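Alpha-2,3-sialyltransferase (Campylobacter jejuni, PDB 2P2V) probably transfers sialic acid from CMP-sialic acid to acceptor sugars through an alpha-2,3 linkage, the chain covering the sialyltransferase domain of a longer, membrane-associated protein. Local coordinates at residues K146-S150 / G151-C155; Y209-E212 / A213-L217. One frame throughout, in Å; residues are numbered along the deposited sequence.

Contacts 1 and 2 are two neighbouring pieces of helical structure on the parallel sheet of this mixed alpha/beta fold, their centres about 9 Å apart. Contact 1 comes first along the chain, where the loop after helix 131-144 turns into helix 150-161; contact 2 lies wholly within helix 207-221, just before strand 224-227. The two helices pack side by side, C155 against L214 and V152 beside D210. A short polar link joins them: T149 OG1 lies 2.5 Å from D210 OD2, a probable hydrogen bond. Since T149 also touches the bound sugar nucleotide, contact 2 supplies a second-shell carboxylate to the donor pocket that contact 1 helps form.

Contact 1. Residues K146-S150 / G151-C155; sequences KRITS and GVYMC. With CSF (cytidine-5'-monophosphate-3-fluoro-N-acetyl-neuraminic acid), chain O; EDO (1,2-ethanediol), chain D; EDO (1,2-ethanediol), chain K.
T149 O and S150 O accept the first-turn bonds of helix 150-161, from Y153 N at 2.9 Å and from M154 N at 2.8 Å. T149 is the N-cap residue, but its side chain does not cap: chi1 of 59° sets OG1 between the backbone N and the carbonyl carbon, and it takes a bond from the ribose O2' of CSF at 3.2 Å, with D210 its second partner. I148 packs back on the new turn, its CB 3.8 Å from V152 CG1, while its CD1 reaches the backbone of Y153 at CA. This is a helix N-terminus serving as an anion site in the sialyltransferase donor pocket. S150 N points at the carboxylate oxygen OBA of CSF (2.9 Å, 162°) and has a weak, bent bond to O3'; G151 N gives O3' a straighter one at 3.1 Å. S150 OG meets the other carboxylate oxygen, OAA, at 2.4 Å, so short that the geometry is doubtful. The amides at the helix start, with the helix dipole behind them, would favour the negative charge. Packed beneath the ribose, G151 has no side chain to crowd O2'. R147 NH1 bonds weakly to an ethanediol in the guanidinium plane, while NE salt-bridges E141.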
# COMPACT_ATOMS: atom_id res chain seq x y z
N LYS A 146 -4.69 -4.61 -29.82
CA LYS A 146 -4.76 -6.04 -30.03
C LYS A 146 -4.80 -6.76 -28.69
O LYS A 146 -3.96 -6.50 -27.83
CB LYS A 146 -3.54 -6.52 -30.83
CG LYS A 146 -3.56 -6.10 -32.32
CD LYS A 146 -2.66 -7.01 -33.17
CE LYS A 146 -1.20 -6.80 -32.88
NZ LYS A 146 -0.31 -7.77 -33.65
N ARG A 147 -5.75 -7.67 -28.51
CA ARG A 147 -5.90 -8.40 -27.25
C ARG A 147 -6.03 -9.88 -27.49
O ARG A 147 -6.73 -10.30 -28.40
CB ARG A 147 -7.14 -7.91 -26.48
CG ARG A 147 -7.38 -8.63 -25.14
CD ARG A 147 -8.58 -7.96 -24.42
NE ARG A 147 -8.45 -6.51 -24.35
CZ ARG A 147 -9.45 -5.72 -23.93
NH1 ARG A 147 -10.59 -6.27 -23.55
NH2 ARG A 147 -9.31 -4.41 -23.89
N ILE A 148 -5.41 -10.70 -26.63
CA ILE A 148 -5.55 -12.13 -26.77
C ILE A 148 -6.93 -12.57 -26.30
O ILE A 148 -7.56 -11.92 -25.42
CB ILE A 148 -4.46 -12.87 -25.99
CG1 ILE A 148 -4.59 -12.62 -24.47
CG2 ILE A 148 -3.01 -12.51 -26.58
CD1 ILE A 148 -3.54 -13.46 -23.64
N THR A 149 -7.44 -13.66 -26.88
CA THR A 149 -8.71 -14.25 -26.43
C THR A 149 -8.48 -15.12 -25.22
O THR A 149 -7.32 -15.40 -24.88
CB THR A 149 -9.37 -15.11 -27.56
OG1 THR A 149 -8.47 -16.15 -27.95
CG2 THR A 149 -9.65 -14.23 -28.75
N SER A 150 -9.57 -15.56 -24.57
CA SER A 150 -9.44 -16.35 -23.32
C SER A 150 -8.72 -17.64 -23.56
O SER A 150 -8.03 -18.10 -22.67
CB SER A 150 -10.79 -16.66 -22.68
OG SER A 150 -11.38 -15.41 -22.33
N GLY A 151 -8.88 -18.24 -24.74
CA GLY A 151 -8.12 -19.49 -25.02
C GLY A 151 -6.62 -19.32 -24.87
O GLY A 151 -5.97 -20.13 -24.20
N VAL A 152 -6.08 -18.31 -25.52
CA VAL A 152 -4.70 -17.88 -25.41
C VAL A 152 -4.35 -17.49 -23.99
O VAL A 152 -3.35 -17.89 -23.49
CB VAL A 152 -4.35 -16.73 -26.39
CG1 VAL A 152 -2.86 -16.33 -26.37
CG2 VAL A 152 -4.74 -17.09 -27.82
N TYR A 153 -5.22 -16.73 -23.31
CA TYR A 153 -4.94 -16.34 -21.93
C TYR A 153 -4.75 -17.56 -21.04
O TYR A 153 -3.81 -17.60 -20.25
CB TYR A 153 -6.13 -15.46 -21.41
CG TYR A 153 -5.87 -14.79 -20.09
CD1 TYR A 153 -5.44 -13.47 -20.05
CD2 TYR A 153 -6.06 -15.47 -18.89
CE1 TYR A 153 -5.18 -12.88 -18.82
CE2 TYR A 153 -5.79 -14.90 -17.67
CZ TYR A 153 -5.39 -13.59 -17.66
OH TYR A 153 -5.14 -12.99 -16.46
N MET A 154 -5.64 -18.53 -21.18
CA MET A 154 -5.57 -19.76 -20.41
C MET A 154 -4.26 -20.51 -20.69
O MET A 154 -3.69 -21.14 -19.75
CB MET A 154 -6.76 -20.69 -20.72
CG MET A 154 -8.10 -20.17 -20.09
SD MET A 154 -9.40 -21.41 -20.22
CE MET A 154 -9.68 -21.29 -21.95
N CYS A 155 -3.81 -20.46 -21.93
CA CYS A 155 -2.46 -21.09 -22.26
C CYS A 155 -1.32 -20.42 -21.49
O CYS A 155 -0.44 -21.10 -20.92
CB CYS A 155 -2.18 -20.99 -23.76
SG CYS A 155 -3.22 -22.07 -24.75
C5A CSF O . -16.49 -12.16 -26.08
C4A CSF O . -15.57 -12.76 -27.14
C2A CSF O . -14.42 -14.20 -25.36
O6A CSF O . -15.41 -13.67 -24.45
C6A CSF O . -16.69 -13.22 -24.98
C3A CSF O . -14.25 -13.24 -26.54
O4A CSF O . -15.26 -11.76 -28.10
N5A CSF O . -17.78 -11.88 -26.75
C7A CSF O . -17.49 -12.67 -23.80
C8A CSF O . -17.63 -13.72 -22.71
C9A CSF O . -18.34 -13.16 -21.46
O9A CSF O . -18.59 -14.19 -20.47
O8A CSF O . -18.32 -14.88 -23.27
O7A CSF O . -16.84 -11.47 -23.32
C1A CSF O . -13.07 -14.24 -24.67
OBA CSF O . -12.06 -14.44 -25.41
OAA CSF O . -13.02 -14.09 -23.42
O1A CSF O . -14.64 -15.56 -25.82
O2A CSF O . -16.64 -16.17 -27.13
N1 CSF O . -13.68 -19.54 -29.35
C2 CSF O . -13.20 -19.62 -30.69
N3 CSF O . -14.08 -19.64 -31.74
C4 CSF O . -15.41 -19.62 -31.51
C5 CSF O . -15.90 -19.56 -30.20
C6 CSF O . -15.01 -19.52 -29.12
C3' CSF O . -12.51 -17.66 -26.79
C2' CSF O . -11.92 -18.25 -28.06
C1' CSF O . -12.73 -19.54 -28.22
O4' CSF O . -13.40 -19.83 -26.97
C4' CSF O . -13.08 -18.83 -26.00
PA CSF O . -15.97 -16.48 -25.81
O5' CSF O . -15.37 -17.99 -25.96
C5' CSF O . -14.29 -18.47 -25.15
O3' CSF O . -11.49 -17.04 -26.01
O2' CSF O . -10.51 -18.55 -27.87
N4 CSF O . -16.30 -19.66 -32.54
O2 CSF O . -11.96 -19.62 -30.89
O3A CSF O . -16.72 -16.47 -24.51
C10 CSF O . -18.48 -10.82 -26.33
O10 CSF O . -18.11 -10.08 -25.40
C11 CSF O . -19.79 -10.58 -27.05
F3A CSF O . -13.53 -12.16 -26.07
C1 EDO D . -9.72 -12.59 -21.36
O1 EDO D . -10.36 -11.30 -21.24
C2 EDO D . -8.79 -12.55 -22.56
O2 EDO D . -9.16 -11.45 -23.40
C1 EDO K . -12.74 -10.05 -23.80
O1 EDO K . -11.49 -9.45 -23.43
C2 EDO K . -13.72 -8.95 -24.18
O2 EDO K . -13.48 -8.68 -25.57

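Contact 2. Residues Y209-E212 / A213-L217; sequences YDIE and ALKLL
E212 O accepts L216 N at 2.8 Å, the shortest of four successive i to i+4 backbone bonds that tie 209-212 to 213-217. The others, A213 N to Y209 O, L214 N to D210 O and K215 N to I211 O, are each 2.9 Å long, so this is a regular stretch of alpha-helix. Side chains of the second segment lie back over the carbonyls of the first. L214 brings its CG within 3.4 Å of D210 O, and K215 CG comes equally near I211 O. A213 CB rests 3.5 Å from Y209 O.

The clearest side-chain meeting is between I211 and K215, one turn apart. K215 bends at chi3 and chi4 (-84° and -148°), and the methyl CG2 of I211 meets this bent end 3.5 Å from CE and 3.7 Å from NZ, the two side chains crossing at a slant. The exposed lysine thus folds its end back over the buried isoleucine, at the border between the two sides of the amphipathic helix 207-221, and CE makes the apolar touch. The buried flank of the helix faces other helices: A213 packs on V152 of helix 150-161, while L217 touches F133 of helix 131-144 as well as I159.

Polar ends reach beyond the helix. E212 bonds through OE2 to Y136 OH. In D210 a chi2 of -5° turns OD1 back toward CA and leaves OD2 pointing outward to T149. Since T149 OG1 already accepts from the ribose O2' of CSF, its own proton probably goes to D210, which would hold the threonine hydroxyl beside the ribose and orient this first-shell group without touching the ligand itself.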
# COMPACT_ATOMS: atom_id res chain seq x y z
N TYR A 209 -3.48 -12.71 -34.50
CA TYR A 209 -2.84 -12.36 -33.24
C TYR A 209 -2.86 -13.52 -32.27
O TYR A 209 -1.85 -13.79 -31.65
CB TYR A 209 -3.45 -11.10 -32.63
CG TYR A 209 -2.68 -10.58 -31.42
CD1 TYR A 209 -1.31 -10.34 -31.48
CD2 TYR A 209 -3.35 -10.34 -30.21
CE1 TYR A 209 -0.60 -9.89 -30.35
CE2 TYR A 209 -2.65 -9.88 -29.07
CZ TYR A 209 -1.29 -9.64 -29.15
OH TYR A 209 -0.64 -9.20 -28.02
N ASP A 210 -4.00 -14.21 -32.11
CA ASP A 210 -4.01 -15.40 -31.22
C ASP A 210 -2.95 -16.36 -31.62
O ASP A 210 -2.19 -16.84 -30.77
CB ASP A 210 -5.35 -16.12 -31.24
CG ASP A 210 -6.36 -15.51 -30.30
OD1 ASP A 210 -6.01 -14.55 -29.54
OD2 ASP A 210 -7.52 -15.99 -30.31
N ILE A 211 -2.88 -16.69 -32.91
CA ILE A 211 -1.84 -17.59 -33.39
C ILE A 211 -0.42 -17.09 -33.11
O ILE A 211 0.38 -17.83 -32.60
CB ILE A 211 -2.04 -18.06 -34.89
CG1 ILE A 211 -3.37 -18.81 -35.00
CG2 ILE A 211 -0.83 -18.97 -35.35
CD1 ILE A 211 -3.85 -18.95 -36.43
N GLU A 212 -0.11 -15.83 -33.43
CA GLU A 212 1.22 -15.29 -33.13
C GLU A 212 1.58 -15.38 -31.63
O GLU A 212 2.71 -15.76 -31.24
CB GLU A 212 1.27 -13.83 -33.57
CG GLU A 212 2.62 -13.16 -33.34
CD GLU A 212 2.50 -11.67 -33.59
OE1 GLU A 212 2.50 -11.27 -34.77
OE2 GLU A 212 2.36 -10.90 -32.59
N ALA A 213 0.62 -15.01 -30.77
CA ALA A 213 0.82 -15.07 -29.32
C ALA A 213 1.06 -16.48 -28.87
O ALA A 213 1.91 -16.73 -28.01
CB ALA A 213 -0.40 -14.48 -28.59
N LEU A 214 0.28 -17.42 -29.40
CA LEU A 214 0.48 -18.86 -29.05
C LEU A 214 1.85 -19.39 -29.50
O LEU A 214 2.51 -20.13 -28.77
CB LEU A 214 -0.61 -19.71 -29.69
CG LEU A 214 -2.00 -19.75 -29.03
CD1 LEU A 214 -3.04 -20.42 -29.96
CD2 LEU A 214 -1.96 -20.45 -27.67
N LYS A 215 2.25 -19.01 -30.70
CA LYS A 215 3.59 -19.41 -31.21
C LYS A 215 4.70 -18.79 -30.36
O LYS A 215 5.71 -19.43 -30.07
CB LYS A 215 3.72 -19.02 -32.69
CG LYS A 215 2.87 -19.92 -33.63
CD LYS A 215 3.29 -19.76 -35.10
CE LYS A 215 2.62 -18.53 -35.78
NZ LYS A 215 2.35 -18.73 -37.28
N LEU A 216 4.49 -17.55 -29.93
CA LEU A 216 5.44 -16.91 -29.01
C LEU A 216 5.55 -17.59 -27.66
O LEU A 216 6.66 -17.72 -27.15
CB LEU A 216 5.17 -15.40 -28.84
CG LEU A 216 6.22 -14.61 -28.04
CD1 LEU A 216 7.62 -14.66 -28.76
CD2 LEU A 216 5.80 -13.15 -27.80
N LEU A 217 4.42 -17.96 -27.05
CA LEU A 217 4.45 -18.70 -25.79
C LEU A 217 5.28 -19.95 -25.96
O LEU A 217 6.09 -20.29 -25.10
CB LEU A 217 3.02 -19.08 -25.37
CG LEU A 217 2.23 -17.90 -24.75
CD1 LEU A 217 0.73 -18.30 -24.67
CD2 LEU A 217 2.82 -17.54 -23.39